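PDB 5D2K: 4-oxalocrotonate decarboxylase NahK from Pseudomonas putida, which catalyses the metal-assisted decarboxylation of (3E)-2-oxohex-3-enedioate to 2-oxopent-4-enoate and CO2, a step in naphthalene degradation. Local coordinates for residues Val66-Gly71 / Ala233-Met238; Lys112-Ile117 / Thr145-Asp150. The protein carries 1 engineered substitution. One frame throughout, in Å; residues are numbered along the deposited sequence. Where two conformers were deposited one is given.

Contact 1: Val66-Gly71 / Ala233-Met238; sequences VGLKMG and AGTFIM. With OOG (2-oxoadipic acid), chain D.
Leu68 is gripped through both of its backbone polar atoms by the strand beginning at Phe236: its N donates to Phe236 O at 2.9 Å, and its O accepts from Met238 N. A third bond, from Met70 N to Met238 O at 2.9 Å, is nearly straight, with 172° at the hydrogen. This spacing of donors and acceptors, with the two short segments only 22° apart in direction, identifies a parallel pair.

The close-packed part lies here. Lys69 CB and Met238 CB sit 4.0 Å apart on one face of the sheet, while Leu68 and Ile237 point to the other, where Ile237 rests on Leu220 of helix 213-225. Gly67 leaves no room for a side chain, since its CA already lies 3.1 Å from Phe236 O and a CB would clash with that oxygen.

The pair belongs to the mixed sheet of the FAA-hydrolase-like fold, in which strand 65-71 also runs antiparallel to strand 87-92; there Val66 and Gly67 both face Leu91, a classic beta bulge.

Toward Val66 the fit loosens. Direct backbone bonding gives way to a water that accepts from Phe236 N at 2.9 Å and donates weakly to Val66 O; Val66 and Phe236, both partly exposed, sit at this edge. Phe236 CB still approaches Val66 O at 3.4 Å; with CG anti to the backbone N (chi1 173°), the ring has Gly67 CA at its edge, and it also meets the ring of Phe173.

At the other end the Lys69 chain kinks along its length, which takes NZ away from Met238 to donate to the keto oxygen O5 of 2-oxoadipate, 2.7 Å off. The same NZ also bonds Ala168 O.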
loop_
_atom_site.group_PDB
_atom_site.type_symbol
_atom_site.label_atom_id
_atom_site.label_comp_id
_atom_site.label_asym_id
_atom_site.label_seq_id
_atom_site.Cartn_x
_atom_site.Cartn_y
_atom_site.Cartn_z
ATOM N N VAL A 66 -10.026 6.453 0.834
ATOM C CA VAL A 66 -9.604 7.038 2.113
ATOM C C VAL A 66 -8.104 7.205 2.234
ATOM O O VAL A 66 -7.619 7.640 3.283
ATOM C CB VAL A 66 -10.095 6.204 3.309
ATOM C CG1 VAL A 66 -11.624 6.144 3.324
ATOM C CG2 VAL A 66 -9.495 4.789 3.286
ATOM N N GLY A 67 -7.375 6.904 1.165
ATOM C CA GLY A 67 -5.943 7.153 1.155
ATOM C C GLY A 67 -5.199 6.563 -0.021
ATOM O O GLY A 67 -5.798 6.035 -0.946
ATOM N N LEU A 68 -3.875 6.666 0.025
ATOM C CA LEU A 68 -2.992 6.121 -0.994
ATOM C C LEU A 68 -1.899 5.299 -0.315
ATOM O O LEU A 68 -1.613 5.522 0.865
ATOM C CB LEU A 68 -2.350 7.241 -1.828
ATOM C CG LEU A 68 -3.294 8.163 -2.586
ATOM C CD1 LEU A 68 -2.520 9.366 -3.126
ATOM C CD2 LEU A 68 -4.018 7.412 -3.701
ATOM N N LYS A 69 -1.296 4.355 -1.039
ATOM C CA LYS A 69 -0.142 3.624 -0.510
ATOM C C LYS A 69 1.015 3.637 -1.497
ATOM O O LYS A 69 0.825 3.690 -2.707
ATOM C CB LYS A 69 -0.492 2.169 -0.113
ATOM C CG LYS A 69 -1.320 1.337 -1.103
ATOM C CD LYS A 69 -0.487 0.529 -2.100
ATOM C CE LYS A 69 0.468 -0.458 -1.433
ATOM N NZ LYS A 69 -0.017 -1.873 -1.189
ATOM N N MET A 70 2.221 3.652 -0.950
ATOM C CA MET A 70 3.434 3.432 -1.728
ATOM C C MET A 70 3.917 2.021 -1.486
ATOM O O MET A 70 3.874 1.528 -0.344
ATOM C CB MET A 70 4.511 4.443 -1.350
ATOM C CG MET A 70 4.256 5.826 -1.935
ATOM S SD MET A 70 4.567 5.902 -3.702
ATOM C CE MET A 70 6.335 5.674 -3.729
ATOM N N GLY A 71 4.367 1.367 -2.551
ATOM C CA GLY A 71 4.870 0.012 -2.443
ATOM C C GLY A 71 6.249 -0.150 -3.042
ATOM O O GLY A 71 6.655 0.631 -3.915
ATOM N N ALA A 233 -4.663 18.049 0.327
ATOM C CA ALA A 233 -4.624 18.164 1.781
ATOM C C ALA A 233 -5.588 17.166 2.394
ATOM O O ALA A 233 -6.682 16.940 1.863
ATOM C CB ALA A 233 -4.983 19.576 2.216
ATOM N N GLY A 234 -5.177 16.568 3.506
ATOM C CA GLY A 234 -6.032 15.658 4.246
ATOM C C GLY A 234 -5.938 14.215 3.801
ATOM O O GLY A 234 -6.784 13.400 4.163
ATOM N N THR A 235 -4.914 13.890 3.018
ATOM C CA THR A 235 -4.751 12.536 2.509
ATOM C C THR A 235 -3.957 11.648 3.467
ATOM O O THR A 235 -2.908 12.039 3.977
ATOM C CB THR A 235 -4.059 12.543 1.127
ATOM O OG1 THR A 235 -4.822 13.362 0.223
ATOM C CG2 THR A 235 -3.941 11.124 0.546
ATOM N N PHE A 236 -4.480 10.445 3.683
ATOM C CA PHE A 236 -3.801 9.388 4.437
ATOM C C PHE A 236 -2.887 8.636 3.478
ATOM O O PHE A 236 -3.332 8.182 2.428
ATOM C CB PHE A 236 -4.853 8.470 5.075
ATOM C CG PHE A 236 -4.313 7.232 5.755
ATOM C CD1 PHE A 236 -3.886 7.274 7.069
ATOM C CD2 PHE A 236 -4.347 6.010 5.113
ATOM C CE1 PHE A 236 -3.450 6.117 7.710
ATOM C CE2 PHE A 236 -3.910 4.853 5.750
ATOM C CZ PHE A 236 -3.456 4.915 7.047
ATOM N N ILE A 237 -1.602 8.533 3.832
ATOM C CA ILE A 237 -0.601 7.868 2.987
ATOM C C ILE A 237 0.161 6.791 3.744
ATOM O O ILE A 237 0.830 7.084 4.736
ATOM C CB ILE A 237 0.442 8.870 2.428
ATOM C CG1 ILE A 237 -0.236 10.062 1.756
ATOM C CG2 ILE A 237 1.420 8.167 1.475
ATOM C CD1 ILE A 237 0.757 11.162 1.399
ATOM N N MET A 238 0.098 5.557 3.258
ATOM C CA MET A 238 0.911 4.471 3.813
ATOM C C MET A 238 2.232 4.450 3.064
ATOM O O MET A 238 2.239 4.250 1.851
ATOM C CB MET A 238 0.193 3.126 3.680
ATOM C CG MET A 238 -1.116 3.069 4.430
ATOM S SD MET A 238 -1.865 1.420 4.366
ATOM C CE MET A 238 -0.536 0.399 4.875
HETATM C C2 OOG D . 3.023 -5.157 -3.670
HETATM C C3 OOG D . 2.666 -4.270 -2.489
HETATM C C4 OOG D . 3.883 -3.514 -1.997
HETATM C C6 OOG D . 4.769 -2.388 0.182
HETATM O O4 OOG D . 4.533 -1.811 1.269
HETATM O O3 OOG D . 5.950 -2.628 -0.176
HETATM C C5 OOG D . 3.610 -2.810 -0.687
HETATM C C1 OOG D . 3.298 -6.570 -3.195
HETATM O O1 OOG D . 2.565 -7.532 -3.570
HETATM O O2 OOG D . 4.272 -6.781 -2.426
HETATM O O5 OOG D . 2.490 -2.562 -0.295
HETATM O O HOH W 1 -7.127 10.294 2.561
#

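Contact 2: Lys112-Ile117 / Thr145-Asp150; sequences KIEAEI and TVEVID. With MG (magnesium ion), chain C; OOG (2-oxoadipic acid), chain D.
Lys112-Ile117 and Thr145-Ile149 run antiparallel, their axes 4.6 Å apart at closest and 152° between directions, with Lys112 and Ile149, Glu114 and Glu147, and Glu116 and Thr145 as hydrogen-bonded pairs. This is the metal-bearing part of the FAA-hydrolase-like sheet: Glu114, Glu116 and Glu147 project from one face and each gives one carboxylate oxygen to magnesium. Glu114 OE1 binds at 2.1 Å, and Glu116 OE2 and Glu147 OE1 complete the protein's share; O4 and O5 of 2-oxoadipate and a water make six ligands.

The carboxylate oxygens crowd together, Glu114 OE1 and Glu147 OE1 being 3.0 Å apart, a spacing consistent with the cation offsetting their repulsion. The second oxygens of Glu114 and Glu147 are held by salt bridges to Lys77 and Lys69. The opposite face is apolar, with Ile113 CB 3.9 Å from Val146 CG1.

Ile149 crosses Glu114 at about a right angle. With CG1 tucked in over the main chain (chi1 53°), CD1 reaches Glu114 OE2, 3.3 Å away, and 2-oxoadipate O2, while CG2 lies 3.5 Å from Glu114 OE1. With an alanine here CG2 and CD1 are gone, which would probably open a gap beside the Glu114 carboxylate and the O2 end of the ligand. The metal-bound water donates to Glu116 OE1 at 2.7 Å, so this carboxylate touches the metal site through both oxygens.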
loop_
_atom_site.group_PDB
_atom_site.type_symbol
_atom_site.label_atom_id
_atom_site.label_comp_id
_atom_site.label_asym_id
_atom_site.label_seq_id
_atom_site.Cartn_x
_atom_site.Cartn_y
_atom_site.Cartn_z
ATOM N N LYS A 112 -0.704 -11.545 3.333
ATOM C CA LYS A 112 0.505 -11.292 4.105
ATOM C C LYS A 112 0.353 -9.956 4.813
ATOM O O LYS A 112 -0.385 -9.092 4.336
ATOM C CB LYS A 112 1.749 -11.235 3.216
ATOM C CG LYS A 112 2.036 -12.467 2.381
ATOM C CD LYS A 112 3.307 -12.233 1.565
ATOM C CE LYS A 112 3.539 -13.339 0.548
ATOM N NZ LYS A 112 3.742 -14.653 1.208
ATOM N N ILE A 113 1.066 -9.770 5.921
ATOM C CA ILE A 113 1.068 -8.464 6.581
ATOM C C ILE A 113 2.426 -7.783 6.485
ATOM O O ILE A 113 3.462 -8.444 6.433
ATOM C CB ILE A 113 0.664 -8.530 8.069
ATOM C CG1 ILE A 113 1.582 -9.474 8.850
ATOM C CG2 ILE A 113 -0.803 -8.921 8.215
ATOM C CD1 ILE A 113 1.521 -9.237 10.349
ATOM N N GLU A 114 2.378 -6.453 6.467
ATOM C CA GLU A 114 3.551 -5.571 6.423
ATOM C C GLU A 114 3.420 -4.510 7.503
ATOM O O GLU A 114 2.337 -3.958 7.707
ATOM C CB GLU A 114 3.672 -4.852 5.061
ATOM C CG GLU A 114 3.593 -5.721 3.830
ATOM C CD GLU A 114 3.602 -4.916 2.527
ATOM O OE1 GLU A 114 2.860 -3.916 2.398
ATOM O OE2 GLU A 114 4.342 -5.303 1.611
ATOM N N ALA A 115 4.518 -4.179 8.178
ATOM C CA ALA A 115 4.490 -3.059 9.117
ATOM C C ALA A 115 4.911 -1.757 8.445
ATOM O O ALA A 115 5.943 -1.701 7.779
ATOM C CB ALA A 115 5.387 -3.347 10.310
ATOM N N GLU A 116 4.100 -0.712 8.607
ATOM C CA GLU A 116 4.364 0.572 7.940
ATOM C C GLU A 116 4.127 1.755 8.861
ATOM O O GLU A 116 3.540 1.619 9.935
ATOM C CB GLU A 116 3.486 0.730 6.680
ATOM C CG GLU A 116 3.444 -0.534 5.822
ATOM C CD GLU A 116 3.020 -0.336 4.382
ATOM O OE1 GLU A 116 2.939 0.809 3.893
ATOM O OE2 GLU A 116 2.802 -1.364 3.718
ATOM N N ILE A 117 4.593 2.924 8.437
ATOM C CA ILE A 117 4.193 4.145 9.110
ATOM C C ILE A 117 3.461 5.020 8.089
ATOM O O ILE A 117 3.888 5.179 6.932
ATOM C CB ILE A 117 5.404 4.876 9.778
ATOM C CG1 ILE A 117 4.927 6.033 10.666
ATOM C CG2 ILE A 117 6.406 5.345 8.755
ATOM C CD1 ILE A 117 4.097 5.595 11.895
ATOM N N THR A 145 0.615 1.745 11.132
ATOM C CA THR A 145 -0.316 1.052 10.244
ATOM C C THR A 145 0.258 -0.278 9.778
ATOM O O THR A 145 1.392 -0.331 9.296
ATOM C CB THR A 145 -0.644 1.895 8.984
ATOM O OG1 THR A 145 -1.076 3.204 9.362
ATOM C CG2 THR A 145 -1.741 1.238 8.141
ATOM N N VAL A 146 -0.532 -1.343 9.902
ATOM C CA VAL A 146 -0.172 -2.643 9.354
ATOM C C VAL A 146 -0.976 -2.881 8.082
ATOM O O VAL A 146 -2.209 -2.804 8.113
ATOM C CB VAL A 146 -0.451 -3.778 10.369
ATOM C CG1 VAL A 146 -0.162 -5.156 9.753
ATOM C CG2 VAL A 146 0.405 -3.581 11.611
ATOM N N GLU A 147 -0.305 -3.116 6.956
ATOM C CA GLU A 147 -1.035 -3.446 5.739
ATOM C C GLU A 147 -1.251 -4.938 5.636
ATOM O O GLU A 147 -0.391 -5.715 6.009
ATOM C CB GLU A 147 -0.310 -2.976 4.473
ATOM C CG GLU A 147 -1.300 -2.874 3.298
ATOM C CD GLU A 147 -0.717 -2.349 1.991
ATOM O OE1 GLU A 147 0.512 -2.147 1.887
ATOM O OE2 GLU A 147 -1.515 -2.157 1.047
ATOM N N VAL A 148 -2.414 -5.325 5.123
ATOM C CA VAL A 148 -2.621 -6.688 4.648
ATOM C C VAL A 148 -2.570 -6.628 3.137
ATOM O O VAL A 148 -3.433 -5.991 2.521
ATOM C CB VAL A 148 -3.957 -7.288 5.113
ATOM C CG1 VAL A 148 -4.045 -8.762 4.673
ATOM C CG2 VAL A 148 -4.102 -7.170 6.626
ATOM N N ILE A 149 -1.558 -7.254 2.540
ATOM C CA ILE A 149 -1.490 -7.315 1.083
ATOM C C ILE A 149 -1.908 -8.688 0.605
ATOM O O ILE A 149 -1.783 -9.679 1.328
ATOM C CB ILE A 149 -0.094 -6.975 0.535
ATOM C CG1 ILE A 149 0.980 -7.838 1.192
ATOM C CG2 ILE A 149 0.185 -5.472 0.683
ATOM C CD1 ILE A 149 2.348 -7.732 0.495
ATOM N N ASP A 150 -2.437 -8.733 -0.607
ATOM C CA ASP A 150 -3.048 -9.960 -1.108
ATOM C C ASP A 150 -3.123 -9.891 -2.622
ATOM O O ASP A 150 -4.167 -9.565 -3.197
ATOM C CB ASP A 150 -4.439 -10.144 -0.478
ATOM C CG ASP A 150 -5.008 -11.532 -0.689
ATOM O OD1 ASP A 150 -4.220 -12.492 -0.736
ATOM O OD2 ASP A 150 -6.245 -11.663 -0.800
HETATM MG MG MG C . 2.515 -1.927 1.808
HETATM C C2 OOG D . 3.023 -5.157 -3.670
HETATM C C3 OOG D . 2.666 -4.270 -2.489
HETATM C C4 OOG D . 3.883 -3.514 -1.997
HETATM C C6 OOG D . 4.769 -2.388 0.182
HETATM O O4 OOG D . 4.533 -1.811 1.269
HETATM O O3 OOG D . 5.950 -2.628 -0.176
HETATM C C5 OOG D . 3.610 -2.810 -0.687
HETATM C C1 OOG D . 3.298 -6.570 -3.195
HETATM O O1 OOG D . 2.565 -7.532 -3.570
HETATM O O2 OOG D . 4.272 -6.781 -2.426
HETATM O O5 OOG D . 2.490 -2.562 -0.295
HETATM O O HOH W 2 2.368 0.101 1.328
#

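Contacts 1 and 2 have centres 14 Å apart and lie in the same mixed sheet, where strand 236-238 of contact 1 is the antiparallel neighbour of strand 112-121 of contact 2. Along the chain the second is nested within the first: 66-71 comes before both strands of contact 2, and 233-238 follows them. They meet directly, Lys69 NZ forming a 2.7 Å salt bridge with Glu147 OE2, while Met238 CE packs 3.4 Å from Glu147 CB. Both touch 2-oxoadipate, contact 1 chiefly through the lysine, contact 2 through the metal and the direct packing of Ile149, so sequence-distant parts of the fold converge on one active-site pocket.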